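Local coordinates for Lin1909 protein (Listeria innocua, PDB 3FIJ) that probably hydrolyses gamma-glutamyl-gamma-aminobutyrate, as a peptidase C26 member of the class I glutamine amidotransferase superfamily, and binds a manganese ion, at residues Ser53-Ala58 against Glu97-Arg102; Ser162-His167 against Lys190-Thr195; Gln38-Phe43 against Glu228-Phe233; Gln76-Glu81 against Val121-Gly126. All coordinates share one frame; numbering follows the deposited sequence.

Interaction 1 of 4, residues Ser53-Ala58 against Glu97-Arg102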
loop_
_atom_site.group_PDB
_atom_site.type_symbol
_atom_site.label_atom_id
_atom_site.label_comp_id
_atom_site.label_asym_id
_atom_site.label_seq_id
_atom_site.Cartn_x
_atom_site.Cartn_y
_atom_site.Cartn_z
ATOM N N SER A 53 -2.270 -34.115 -23.419
ATOM C CA SER A 53 -2.377 -35.569 -23.506
ATOM C C SER A 53 -3.137 -36.207 -22.339
ATOM O O SER A 53 -3.575 -37.354 -22.448
ATOM C CB SER A 53 -0.985 -36.187 -23.580
ATOM O OG SER A 53 -0.258 -35.937 -22.389
ATOM N N THR A 54 -3.291 -35.487 -21.227
ATOM C CA THR A 54 -4.012 -36.039 -20.081
ATOM C C THR A 54 -5.473 -35.626 -20.088
ATOM O O THR A 54 -6.224 -35.953 -19.167
ATOM C CB THR A 54 -3.407 -35.587 -18.735
ATOM O OG1 THR A 54 -3.566 -34.171 -18.587
ATOM C CG2 THR A 54 -1.926 -35.931 -18.670
ATOM N N ALA A 55 -5.882 -34.916 -21.132
ATOM C CA ALA A 55 -7.263 -34.456 -21.229
ATOM C C ALA A 55 -8.306 -35.571 -21.250
ATOM O O ALA A 55 -9.328 -35.479 -20.561
ATOM C CB ALA A 55 -7.433 -33.569 -22.454
ATOM N N VAL A 56 -8.081 -36.629 -22.026
ATOM C CA VAL A 56 -9.093 -37.670 -22.050
ATOM C C VAL A 56 -9.193 -38.367 -20.690
ATOM O O VAL A 56 -10.274 -38.784 -20.290
ATOM C CB VAL A 56 -8.883 -38.700 -23.230
ATOM C CG1 VAL A 56 -7.946 -38.119 -24.283
ATOM C CG2 VAL A 56 -8.424 -40.047 -22.712
ATOM N N GLN A 57 -8.084 -38.474 -19.961
ATOM C CA GLN A 57 -8.139 -39.105 -18.645
ATOM C C GLN A 57 -8.900 -38.186 -17.689
ATOM O O GLN A 57 -9.585 -38.639 -16.772
ATOM C CB GLN A 57 -6.735 -39.364 -18.082
ATOM C CG GLN A 57 -6.775 -40.048 -16.718
ATOM C CD GLN A 57 -5.402 -40.271 -16.098
ATOM O OE1 GLN A 57 -5.284 -40.917 -15.057
ATOM N NE2 GLN A 57 -4.368 -39.734 -16.725
ATOM N N ALA A 58 -8.770 -36.885 -17.908
ATOM C CA ALA A 58 -9.450 -35.915 -17.068
ATOM C C ALA A 58 -10.968 -36.041 -17.235
ATOM O O ALA A 58 -11.691 -36.143 -16.246
ATOM C CB ALA A 58 -8.987 -34.507 -17.420
ATOM N N GLU A 97 -7.333 -26.738 -21.898
ATOM C CA GLU A 97 -8.780 -26.613 -22.004
ATOM C C GLU A 97 -9.245 -27.002 -23.409
ATOM O O GLU A 97 -10.260 -27.681 -23.560
ATOM C CB GLU A 97 -9.231 -25.191 -21.650
ATOM C CG GLU A 97 -8.930 -24.826 -20.210
ATOM C CD GLU A 97 -9.675 -23.599 -19.729
ATOM O OE1 GLU A 97 -9.825 -22.640 -20.500
ATOM O OE2 GLU A 97 -10.091 -23.585 -18.562
ATOM N N ILE A 98 -8.502 -26.585 -24.432
ATOM C CA ILE A 98 -8.865 -26.949 -25.800
ATOM C C ILE A 98 -8.980 -28.475 -25.808
ATOM O O ILE A 98 -9.991 -29.034 -26.238
ATOM C CB ILE A 98 -7.780 -26.543 -26.836
ATOM C CG1 ILE A 98 -7.629 -25.023 -26.901
ATOM C CG2 ILE A 98 -8.145 -27.103 -28.209
ATOM C CD1 ILE A 98 -8.834 -24.298 -27.402
ATOM N N ALA A 99 -7.937 -29.137 -25.308
ATOM C CA ALA A 99 -7.902 -30.596 -25.240
ATOM C C ALA A 99 -9.079 -31.137 -24.431
ATOM O O ALA A 99 -9.607 -32.207 -24.737
ATOM C CB ALA A 99 -6.577 -31.062 -24.626
ATOM N N LEU A 100 -9.487 -30.400 -23.399
ATOM C CA LEU A 100 -10.612 -30.822 -22.569
ATOM C C LEU A 100 -11.942 -30.803 -23.318
ATOM O O LEU A 100 -12.682 -31.785 -23.268
ATOM C CB LEU A 100 -10.749 -29.950 -21.305
ATOM C CG LEU A 100 -9.785 -30.103 -20.119
ATOM C CD1 LEU A 100 -10.162 -29.098 -19.031
ATOM C CD2 LEU A 100 -9.842 -31.502 -19.562
ATOM N N VAL A 101 -12.259 -29.705 -24.008
ATOM C CA VAL A 101 -13.538 -29.652 -24.724
ATOM C C VAL A 101 -13.606 -30.716 -25.816
ATOM O O VAL A 101 -14.650 -31.339 -26.014
ATOM C CB VAL A 101 -13.843 -28.245 -25.346
ATOM C CG1 VAL A 101 -13.362 -27.139 -24.414
ATOM C CG2 VAL A 101 -13.254 -28.121 -26.716
ATOM N N ARG A 102 -12.496 -30.942 -26.511
ATOM C CA ARG A 102 -12.463 -31.963 -27.555
ATOM C C ARG A 102 -12.713 -33.348 -26.957
ATOM O O ARG A 102 -13.507 -34.130 -27.488
ATOM C CB ARG A 102 -11.120 -31.917 -28.299
ATOM C CG ARG A 102 -11.008 -30.670 -29.167
ATOM C CD ARG A 102 -9.627 -30.435 -29.781
ATOM N NE ARG A 102 -9.647 -29.221 -30.599
ATOM C CZ ARG A 102 -8.593 -28.709 -31.224
ATOM N NH1 ARG A 102 -7.407 -29.305 -31.137
ATOM N NH2 ARG A 102 -8.729 -27.592 -31.930
#
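A helix-to-helix seam made largely of alanine joins Ala55 and Ala58, in the first turn of helix 55-60, to Ala99 and Leu100 of helix 91-106. The backbones come very near each other: the CA atoms of Ala55 and Leu100 are 5.1 Å apart. That is possible because Ala55 brings only a methyl to the interface. Ala55 CB meets Ala99 CB at 3.4 Å, tighter than a usual carbon-carbon contact, so the two methyls are pressed together. The same Ala55 CB also reaches the backbone of the longer helix, with Ala99 O 3.4 Å away and Leu100 N at 3.9 Å. One methyl thus rests in the corner between a side chain and the helical main chain.

Leu100 supplies the second half of the seam. Its CB does not aim at the partner helix, but CG stands beside the backbone N (chi1 -75°), and the branch ending in CD2 swings back across the gap. CD2 touches Ala58 CB at 3.8 Å, one helical turn on from Ala55. Tyr96 of the long helix also packs on Thr54 and Ala58, and Phe43 of a second subunit touches Ala58.

No hydrogen bond or charge pair spans the two segments. Adhesion comes from dispersion and the burial of apolar surface, and it depends on close fit: small residues bring the main chains together, and one leucine branch extends the contact to Ala58.

Interaction 2 of 4, residues Ser162-His167 against Lys190-Thr195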
loop_
_atom_site.group_PDB
_atom_site.type_symbol
_atom_site.label_atom_id
_atom_site.label_comp_id
_atom_site.label_asym_id
_atom_site.label_seq_id
_atom_site.Cartn_x
_atom_site.Cartn_y
_atom_site.Cartn_z
ATOM N N SER A 162 -34.221 -20.661 -27.951
ATOM C CA SER A 162 -32.980 -21.178 -27.383
ATOM C C SER A 162 -33.064 -21.872 -26.028
ATOM O O SER A 162 -34.008 -21.684 -25.257
ATOM C CB SER A 162 -31.958 -20.051 -27.274
ATOM O OG SER A 162 -32.261 -19.211 -26.176
ATOM N N GLU A 163 -32.042 -22.678 -25.750
ATOM C CA GLU A 163 -31.933 -23.388 -24.487
ATOM C C GLU A 163 -31.926 -22.317 -23.401
ATOM O O GLU A 163 -32.591 -22.454 -22.374
ATOM C CB GLU A 163 -30.620 -24.171 -24.451
ATOM C CG GLU A 163 -30.375 -25.005 -23.197
ATOM C CD GLU A 163 -31.137 -26.325 -23.197
ATOM O OE1 GLU A 163 -31.324 -26.896 -24.289
ATOM O OE2 GLU A 163 -31.531 -26.797 -22.105
ATOM N N LEU A 164 -31.177 -21.245 -23.645
ATOM C CA LEU A 164 -31.069 -20.147 -22.686
ATOM C C LEU A 164 -32.447 -19.660 -22.286
ATOM O O LEU A 164 -32.716 -19.427 -21.100
ATOM C CB LEU A 164 -30.276 -18.979 -23.284
ATOM C CG LEU A 164 -29.948 -17.843 -22.312
ATOM C CD1 LEU A 164 -29.097 -18.393 -21.168
ATOM C CD2 LEU A 164 -29.205 -16.729 -23.038
ATOM N N ALA A 165 -33.322 -19.527 -23.283
ATOM C CA ALA A 165 -34.688 -19.058 -23.068
ATOM C C ALA A 165 -35.497 -19.954 -22.129
ATOM O O ALA A 165 -36.543 -19.547 -21.631
ATOM C CB ALA A 165 -35.411 -18.903 -24.417
ATOM N N LYS A 166 -35.015 -21.169 -21.887
ATOM C CA LYS A 166 -35.702 -22.085 -20.978
ATOM C C LYS A 166 -35.420 -21.659 -19.543
ATOM O O LYS A 166 -36.081 -22.110 -18.605
ATOM C CB LYS A 166 -35.191 -23.517 -21.146
ATOM C CG LYS A 166 -35.454 -24.150 -22.493
ATOM C CD LYS A 166 -34.937 -25.583 -22.517
ATOM C CE LYS A 166 -35.105 -26.217 -23.893
ATOM N NZ LYS A 166 -34.545 -27.601 -23.942
ATOM N N HIS A 167 -34.432 -20.787 -19.375
ATOM C CA HIS A 167 -34.058 -20.351 -18.042
ATOM C C HIS A 167 -34.056 -18.839 -17.834
ATOM O O HIS A 167 -34.186 -18.366 -16.710
ATOM C CB HIS A 167 -32.691 -20.942 -17.697
ATOM C CG HIS A 167 -32.603 -22.423 -17.918
ATOM N ND1 HIS A 167 -32.081 -22.977 -19.070
ATOM C CD2 HIS A 167 -32.982 -23.465 -17.143
ATOM C CE1 HIS A 167 -32.142 -24.292 -18.992
ATOM N NE2 HIS A 167 -32.685 -24.618 -17.833
ATOM N N LYS A 190 -24.694 -21.331 -32.654
ATOM C CA LYS A 190 -25.616 -20.256 -32.962
ATOM C C LYS A 190 -25.610 -19.319 -31.764
ATOM O O LYS A 190 -25.543 -19.760 -30.612
ATOM C CB LYS A 190 -27.025 -20.807 -33.226
ATOM C CG LYS A 190 -27.574 -21.691 -32.116
ATOM C CD LYS A 190 -28.914 -22.315 -32.496
ATOM C CE LYS A 190 -29.469 -23.159 -31.342
ATOM N NZ LYS A 190 -30.866 -23.638 -31.574
ATOM N N VAL A 191 -25.637 -18.024 -32.045
ATOM C CA VAL A 191 -25.655 -17.017 -30.996
ATOM C C VAL A 191 -27.102 -16.975 -30.508
ATOM O O VAL A 191 -28.020 -16.956 -31.321
ATOM C CB VAL A 191 -25.248 -15.621 -31.558
ATOM C CG1 VAL A 191 -26.186 -15.231 -32.684
ATOM C CG2 VAL A 191 -25.318 -14.566 -30.470
ATOM N N THR A 192 -27.308 -16.977 -29.192
ATOM C CA THR A 192 -28.663 -16.933 -28.648
ATOM C C THR A 192 -28.916 -15.740 -27.744
ATOM O O THR A 192 -30.025 -15.558 -27.252
ATOM C CB THR A 192 -29.004 -18.213 -27.869
ATOM O OG1 THR A 192 -28.004 -18.461 -26.872
ATOM C CG2 THR A 192 -29.090 -19.391 -28.820
ATOM N N ALA A 193 -27.889 -14.924 -27.528
ATOM C CA ALA A 193 -28.021 -13.739 -26.691
ATOM C C ALA A 193 -27.034 -12.648 -27.106
ATOM O O ALA A 193 -25.883 -12.929 -27.439
ATOM C CB ALA A 193 -27.803 -14.106 -25.234
ATOM N N ARG A 194 -27.503 -11.407 -27.074
ATOM C CA ARG A 194 -26.701 -10.241 -27.419
ATOM C C ARG A 194 -27.146 -9.043 -26.578
ATOM O O ARG A 194 -28.282 -9.003 -26.085
ATOM C CB ARG A 194 -26.901 -9.846 -28.889
ATOM C CG ARG A 194 -26.298 -10.746 -29.938
ATOM C CD ARG A 194 -26.729 -10.263 -31.322
ATOM N NE ARG A 194 -26.554 -11.289 -32.349
ATOM C CZ ARG A 194 -25.392 -11.605 -32.910
ATOM N NH1 ARG A 194 -24.286 -10.968 -32.550
ATOM N NH2 ARG A 194 -25.340 -12.562 -33.833
ATOM N N THR A 195 -26.250 -8.072 -26.421
ATOM C CA THR A 195 -26.581 -6.836 -25.716
ATOM C C THR A 195 -26.964 -5.858 -26.829
ATOM O O THR A 195 -26.601 -6.065 -27.993
ATOM C CB THR A 195 -25.382 -6.257 -24.944
ATOM O OG1 THR A 195 -24.178 -6.568 -25.649
ATOM C CG2 THR A 195 -25.333 -6.804 -23.512
#
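Two pairs of side chains meet between the turn that begins at Ser162 and the strand 189-195: Ser162 faces Thr192, and Leu164 faces Ala193. In the first pair the carbon sides touch. Ser162 CB lies 3.3 Å from Thr192 CG2, closer than carbons usually come, and 3.5 Å from Thr192 CB, so the serine methylene is pressed against the methyl branch of the threonine.

The hydroxyls are used elsewhere. With chi1 at 76°, Ser162 OG sits between its own backbone N and carbonyl carbon, where it accepts from Ala165 N over 3.1 Å at an N-H...O angle of 152°; it also bonds with Glu159 O. Thr192 OG1 bonds with Glu204 OE1, and the same carboxylate receives the backbone N-H groups of Glu163 and Leu164. Glu204, on strand 200-205, therefore ties turn and strand together, although no hydrogen bond passes directly between them. Threonine suits position 192, since each branch has its own partner.

Leu164 CG lies anti to the backbone N (chi1 -173°), which carries CD2 over to Ala193 CB at 3.7 Å. The small alanine accommodates this branch, while Trp217 also packs against the leucine.

Adjacent strand residues normally point to opposite faces, yet Thr192 and Ala193 both point toward the turn. The reason is a classic beta bulge, in which the two lie opposite the single residue Ala202. Ser162 opens an ST motif, and the bulge pairs next to the metal ligand Glu201, whose side chain is about 4 Å from that of Ala193, itself about 10 Å from the manganese ion.

Interaction 3 of 4, residues Gln38-Phe43 against Glu228-Phe233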
loop_
_atom_site.group_PDB
_atom_site.type_symbol
_atom_site.label_atom_id
_atom_site.label_comp_id
_atom_site.label_asym_id
_atom_site.label_seq_id
_atom_site.Cartn_x
_atom_site.Cartn_y
_atom_site.Cartn_z
ATOM N N GLN A 38 -22.025 -27.201 -6.009
ATOM C CA GLN A 38 -22.455 -27.864 -4.786
ATOM C C GLN A 38 -23.893 -27.534 -4.409
ATOM O O GLN A 38 -24.633 -28.408 -3.962
ATOM C CB GLN A 38 -21.511 -27.520 -3.637
ATOM C CG GLN A 38 -20.193 -28.282 -3.697
ATOM C CD GLN A 38 -19.173 -27.762 -2.700
ATOM O OE1 GLN A 38 -18.122 -28.374 -2.494
ATOM N NE2 GLN A 38 -19.471 -26.623 -2.084
ATOM N N LYS A 39 -24.295 -26.284 -4.603
ATOM C CA LYS A 39 -25.656 -25.882 -4.284
ATOM C C LYS A 39 -26.646 -26.634 -5.169
ATOM O O LYS A 39 -27.749 -26.954 -4.750
ATOM C CB LYS A 39 -25.821 -24.372 -4.494
ATOM C CG LYS A 39 -27.266 -23.900 -4.716
ATOM C CD LYS A 39 -28.175 -24.151 -3.511
ATOM C CE LYS A 39 -28.466 -22.874 -2.742
ATOM N NZ LYS A 39 -29.155 -21.842 -3.574
ATOM N N VAL A 40 -26.227 -26.942 -6.388
ATOM C CA VAL A 40 -27.090 -27.607 -7.347
ATOM C C VAL A 40 -27.112 -29.145 -7.349
ATOM O O VAL A 40 -27.887 -29.757 -8.084
ATOM C CB VAL A 40 -26.776 -27.026 -8.750
ATOM C CG1 VAL A 40 -26.739 -28.097 -9.800
ATOM C CG2 VAL A 40 -27.811 -25.968 -9.083
ATOM N N GLY A 41 -26.269 -29.774 -6.537
ATOM C CA GLY A 41 -26.297 -31.224 -6.471
ATOM C C GLY A 41 -25.189 -31.996 -7.158
ATOM O O GLY A 41 -25.248 -33.225 -7.240
ATOM N N GLY A 42 -24.177 -31.297 -7.652
ATOM C CA GLY A 42 -23.092 -31.991 -8.317
ATOM C C GLY A 42 -21.883 -32.058 -7.414
ATOM O O GLY A 42 -21.787 -31.289 -6.469
ATOM N N PHE A 43 -20.971 -32.988 -7.677
ATOM C CA PHE A 43 -19.767 -33.079 -6.863
ATOM C C PHE A 43 -18.668 -32.479 -7.710
ATOM O O PHE A 43 -18.245 -33.066 -8.703
ATOM C CB PHE A 43 -19.403 -34.526 -6.523
ATOM C CG PHE A 43 -18.178 -34.643 -5.651
ATOM C CD1 PHE A 43 -18.235 -34.312 -4.299
ATOM C CD2 PHE A 43 -16.959 -35.058 -6.183
ATOM C CE1 PHE A 43 -17.101 -34.395 -3.491
ATOM C CE2 PHE A 43 -15.815 -35.144 -5.381
ATOM C CZ PHE A 43 -15.888 -34.811 -4.033
ATOM N N GLU A 228 -32.685 -17.579 -11.369
ATOM C CA GLU A 228 -32.512 -17.949 -12.769
ATOM C C GLU A 228 -31.065 -18.342 -13.070
ATOM O O GLU A 228 -30.808 -19.274 -13.829
ATOM C CB GLU A 228 -32.962 -16.794 -13.656
ATOM C CG GLU A 228 -34.331 -16.260 -13.251
ATOM C CD GLU A 228 -34.855 -15.183 -14.176
ATOM O OE1 GLU A 228 -34.048 -14.332 -14.614
ATOM O OE2 GLU A 228 -36.076 -15.181 -14.451
ATOM N N SER A 229 -30.121 -17.629 -12.468
ATOM C CA SER A 229 -28.719 -17.936 -12.661
ATOM C C SER A 229 -28.434 -19.347 -12.154
ATOM O O SER A 229 -27.737 -20.138 -12.809
ATOM C CB SER A 229 -27.860 -16.929 -11.912
ATOM O OG SER A 229 -27.904 -15.672 -12.553
ATOM N N GLU A 230 -28.977 -19.667 -10.984
ATOM C CA GLU A 230 -28.771 -20.992 -10.422
ATOM C C GLU A 230 -29.261 -22.084 -11.380
ATOM O O GLU A 230 -28.659 -23.154 -11.471
ATOM C CB GLU A 230 -29.483 -21.126 -9.079
ATOM C CG GLU A 230 -29.209 -22.455 -8.418
ATOM C CD GLU A 230 -29.917 -22.618 -7.093
ATOM O OE1 GLU A 230 -29.911 -21.664 -6.288
ATOM O OE2 GLU A 230 -30.467 -23.713 -6.853
ATOM N N GLN A 231 -30.353 -21.811 -12.090
ATOM C CA GLN A 231 -30.894 -22.777 -13.043
ATOM C C GLN A 231 -29.860 -23.180 -14.095
ATOM O O GLN A 231 -29.848 -24.322 -14.569
ATOM C CB GLN A 231 -32.116 -22.202 -13.752
ATOM C CG GLN A 231 -33.367 -22.119 -12.909
ATOM C CD GLN A 231 -34.556 -21.677 -13.738
ATOM O OE1 GLN A 231 -34.886 -22.297 -14.761
ATOM N NE2 GLN A 231 -35.204 -20.596 -13.312
ATOM N N LEU A 232 -28.998 -22.241 -14.468
ATOM C CA LEU A 232 -27.976 -22.541 -15.460
ATOM C C LEU A 232 -27.101 -23.680 -14.971
ATOM O O LEU A 232 -26.872 -24.654 -15.688
ATOM C CB LEU A 232 -27.132 -21.294 -15.745
ATOM C CG LEU A 232 -27.694 -20.360 -16.826
ATOM C CD1 LEU A 232 -29.183 -20.115 -16.581
ATOM C CD2 LEU A 232 -26.917 -19.057 -16.843
ATOM N N PHE A 233 -26.615 -23.574 -13.741
ATOM C CA PHE A 233 -25.770 -24.635 -13.212
ATOM C C PHE A 233 -26.585 -25.910 -12.992
ATOM O O PHE A 233 -26.060 -27.024 -13.122
ATOM C CB PHE A 233 -25.112 -24.205 -11.905
ATOM C CG PHE A 233 -24.228 -23.000 -12.037
ATOM C CD1 PHE A 233 -24.724 -21.725 -11.790
ATOM C CD2 PHE A 233 -22.895 -23.139 -12.427
ATOM C CE1 PHE A 233 -23.914 -20.608 -11.929
ATOM C CE2 PHE A 233 -22.075 -22.026 -12.569
ATOM C CZ PHE A 233 -22.588 -20.757 -12.318
#
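Lys39 and Glu230 form a salt bridge between helix 31-40 and helix 227-241, with NZ of the lysine 2.8 Å from Glu230 OE1. The ammonium group does not approach within the carboxylate plane but comes from above it, 39° out. The two side chains cross at about a right angle. Glu230 is extended beyond CG, whereas the lysine chain bends at chi2, chi3 and chi4 and curls back over the acid; its CG is 3.8 Å from Glu230 CD. Lysine suits this solvent-exposed position, because its long aliphatic part can lie against the partner while its ammonium group would offset the carboxylate charge.

Next to the ion pair, and buried, is Val40. Its CG2 packs on Glu230 CG at 3.8 Å, the two side chains running past each other in opposite directions, and its CG1 comes to 3.6 Å from Phe233 O. A more distant touch, 4.3 Å, joins Val40 CG2 to Phe233 CB; beyond CB the phenyl group turns away from the valine. A compact, branched residue is apt here, since both methyls can rest on the helix backbone.

Val40 also touches Gln234 and Val237, so it sits against residues at successive turns of helix 227-241. Phe233 continues inward, packing on Ile114 and meeting Phe112 of strand 111-114 edge-to-face. Just past Val40, Gly41 with its positive phi of 105° closes helix 31-40 in a Schellman motif, and the chain passes into strand 43-47, at one edge of this chain's sheet.

Interaction 4 of 4, residues Gln76-Glu81 against Val121-Gly126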
loop_
_atom_site.group_PDB
_atom_site.type_symbol
_atom_site.label_atom_id
_atom_site.label_comp_id
_atom_site.label_asym_id
_atom_site.label_seq_id
_atom_site.Cartn_x
_atom_site.Cartn_y
_atom_site.Cartn_z
ATOM N N GLN A 76 -2.304 -16.341 -30.674
ATOM C CA GLN A 76 -1.713 -17.293 -31.607
ATOM C C GLN A 76 -2.697 -18.425 -31.905
ATOM O O GLN A 76 -2.719 -18.961 -33.016
ATOM C CB GLN A 76 -0.442 -17.859 -30.985
ATOM C CG GLN A 76 0.330 -16.825 -30.165
ATOM C CD GLN A 76 1.057 -15.850 -31.046
ATOM O OE1 GLN A 76 0.787 -15.779 -32.241
ATOM N NE2 GLN A 76 1.985 -15.094 -30.473
ATOM N N LEU A 77 -3.508 -18.783 -30.908
ATOM C CA LEU A 77 -4.496 -19.845 -31.063
ATOM C C LEU A 77 -5.536 -19.560 -32.140
ATOM O O LEU A 77 -6.153 -20.487 -32.666
ATOM C CB LEU A 77 -5.189 -20.137 -29.729
ATOM C CG LEU A 77 -4.599 -21.305 -28.930
ATOM C CD1 LEU A 77 -3.141 -21.054 -28.661
ATOM C CD2 LEU A 77 -5.360 -21.484 -27.631
ATOM N N TYR A 78 -5.758 -18.290 -32.464
ATOM C CA TYR A 78 -6.697 -17.991 -33.539
ATOM C C TYR A 78 -6.030 -17.209 -34.679
ATOM O O TYR A 78 -6.641 -16.382 -35.359
ATOM C CB TYR A 78 -7.991 -17.320 -33.015
ATOM C CG TYR A 78 -7.852 -16.134 -32.086
ATOM C CD1 TYR A 78 -7.950 -14.837 -32.571
ATOM C CD2 TYR A 78 -7.647 -16.309 -30.717
ATOM C CE1 TYR A 78 -7.851 -13.739 -31.725
ATOM C CE2 TYR A 78 -7.541 -15.213 -29.856
ATOM C CZ TYR A 78 -7.645 -13.929 -30.373
ATOM O OH TYR A 78 -7.535 -12.818 -29.555
ATOM N N LEU A 79 -4.750 -17.513 -34.874
ATOM C CA LEU A 79 -3.941 -16.946 -35.952
ATOM C C LEU A 79 -3.746 -15.436 -35.974
ATOM O O LEU A 79 -3.802 -14.814 -37.030
ATOM C CB LEU A 79 -4.520 -17.403 -37.296
ATOM C CG LEU A 79 -4.798 -18.907 -37.349
ATOM C CD1 LEU A 79 -5.471 -19.257 -38.667
ATOM C CD2 LEU A 79 -3.497 -19.675 -37.174
ATOM N N GLU A 80 -3.503 -14.850 -34.811
ATOM C CA GLU A 80 -3.292 -13.412 -34.715
ATOM C C GLU A 80 -2.127 -13.164 -33.777
ATOM O O GLU A 80 -1.932 -13.912 -32.815
ATOM C CB GLU A 80 -4.548 -12.703 -34.161
ATOM C CG GLU A 80 -5.706 -12.566 -35.136
ATOM C CD GLU A 80 -6.907 -11.768 -34.582
ATOM O OE1 GLU A 80 -6.704 -10.763 -33.869
ATOM O OE2 GLU A 80 -8.063 -12.138 -34.882
ATOM N N GLU A 81 -1.331 -12.138 -34.059
ATOM C CA GLU A 81 -0.237 -11.811 -33.154
ATOM C C GLU A 81 -0.859 -10.858 -32.119
ATOM O O GLU A 81 -1.910 -10.274 -32.367
ATOM C CB GLU A 81 0.926 -11.161 -33.916
ATOM C CG GLU A 81 1.845 -12.179 -34.632
ATOM C CD GLU A 81 2.684 -13.045 -33.674
ATOM O OE1 GLU A 81 2.552 -14.286 -33.700
ATOM O OE2 GLU A 81 3.488 -12.493 -32.896
ATOM N N VAL A 121 -14.094 -21.988 -26.108
ATOM C CA VAL A 121 -14.786 -22.966 -26.929
ATOM C C VAL A 121 -14.792 -22.460 -28.383
ATOM O O VAL A 121 -14.385 -23.169 -29.301
ATOM C CB VAL A 121 -16.224 -23.171 -26.410
ATOM C CG1 VAL A 121 -17.068 -23.945 -27.420
ATOM C CG2 VAL A 121 -16.174 -23.901 -25.093
ATOM N N ASN A 122 -15.229 -21.222 -28.581
ATOM C CA ASN A 122 -15.283 -20.635 -29.911
ATOM C C ASN A 122 -13.935 -20.790 -30.645
ATOM O O ASN A 122 -13.889 -21.221 -31.800
ATOM C CB ASN A 122 -15.684 -19.158 -29.797
ATOM C CG ASN A 122 -16.047 -18.547 -31.141
ATOM O OD1 ASN A 122 -15.310 -17.713 -31.679
ATOM N ND2 ASN A 122 -17.187 -18.962 -31.693
ATOM N N VAL A 123 -12.843 -20.449 -29.966
ATOM C CA VAL A 123 -11.508 -20.564 -30.538
ATOM C C VAL A 123 -11.155 -22.021 -30.834
ATOM O O VAL A 123 -10.700 -22.347 -31.928
ATOM C CB VAL A 123 -10.435 -19.980 -29.574
ATOM C CG1 VAL A 123 -9.024 -20.246 -30.127
ATOM C CG2 VAL A 123 -10.664 -18.477 -29.386
ATOM N N ALA A 124 -11.364 -22.894 -29.856
ATOM C CA ALA A 124 -11.055 -24.313 -30.014
ATOM C C ALA A 124 -11.619 -24.901 -31.295
ATOM O O ALA A 124 -10.971 -25.728 -31.933
ATOM C CB ALA A 124 -11.581 -25.100 -28.825
ATOM N N LEU A 125 -12.818 -24.468 -31.672
ATOM C CA LEU A 125 -13.479 -24.982 -32.867
ATOM C C LEU A 125 -13.338 -24.131 -34.140
ATOM O O LEU A 125 -14.061 -24.341 -35.111
ATOM C CB LEU A 125 -14.965 -25.242 -32.564
ATOM C CG LEU A 125 -15.314 -26.494 -31.742
ATOM C CD1 LEU A 125 -14.943 -27.734 -32.528
ATOM C CD2 LEU A 125 -14.578 -26.494 -30.408
ATOM N N GLY A 126 -12.424 -23.166 -34.132
ATOM C CA GLY A 126 -12.201 -22.367 -35.325
ATOM C C GLY A 126 -12.725 -20.946 -35.405
ATOM O O GLY A 126 -12.713 -20.366 -36.487
#
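Apolar contacts alone join Val123, in the last turn of helix 116-124, to Leu77 and Tyr78 in the loop that precedes helix 91-106. The two methyls of the valine divide the work. CG1, anti to the backbone N (chi1 174°), meets Leu77 CB at 3.9 Å, and CG2 meets Tyr78 CD2, also at 3.9 Å. The CG2 methyl approaches the ring at a slant. Beta-branching suits Val123, because one short side chain serves two neighbours at once. CG1 also lies 3.8 Å from Leu77 O, so this methyl borders both the backbone and the side chain of Leu77.

The polar interactions lie within each segment or lead away from the contact. In the loop, Leu79 N bonds to Gln76 O at 3.1 Å, after which Leu79 adopts a left-handed backbone conformation. Glu80 OE2 stands at the edge of the Tyr78 ring, in its plane, and is held by a salt bridge to Lys183. Further along, Glu81 OE2 bonds to the backbone N of Thr155 in a third subunit.

Around the contact, Leu129 of strand 129-130 packs on both Tyr78 and Val123, making a small apolar cluster. The helix ends just beyond it: Gly126 N bonds to Val123 O at 2.9 Å, and Gly126 takes a phi of 105°, a value easily reached without a side chain. This glycine is the C-prime residue of a Schellman motif, the turn that commonly terminates alpha helices.

Overall arrangement
Along the chain, interaction 3 spans the other three, joining helix 31-40 to the late helix 227-241. Interactions 1 and 4 alternate their segments and touch: Arg102 NH2 lies 2.9 Å from Ala124 O, a probable hydrogen bond, though their centres are about 17 Å apart. Helices 91-106 and 116-124 thus link the two contacts. Interaction 2 follows both and meets interaction 3 where His167 packs on Gln231 and Leu232. Interactions 3 and 4, about 30 Å apart between centres, lie on opposite sides of the chain's centre, as do 1 and 2. Together they pack helices and loops around the mixed sheet, and interactions 1, 3 and 4 adjoin other subunits.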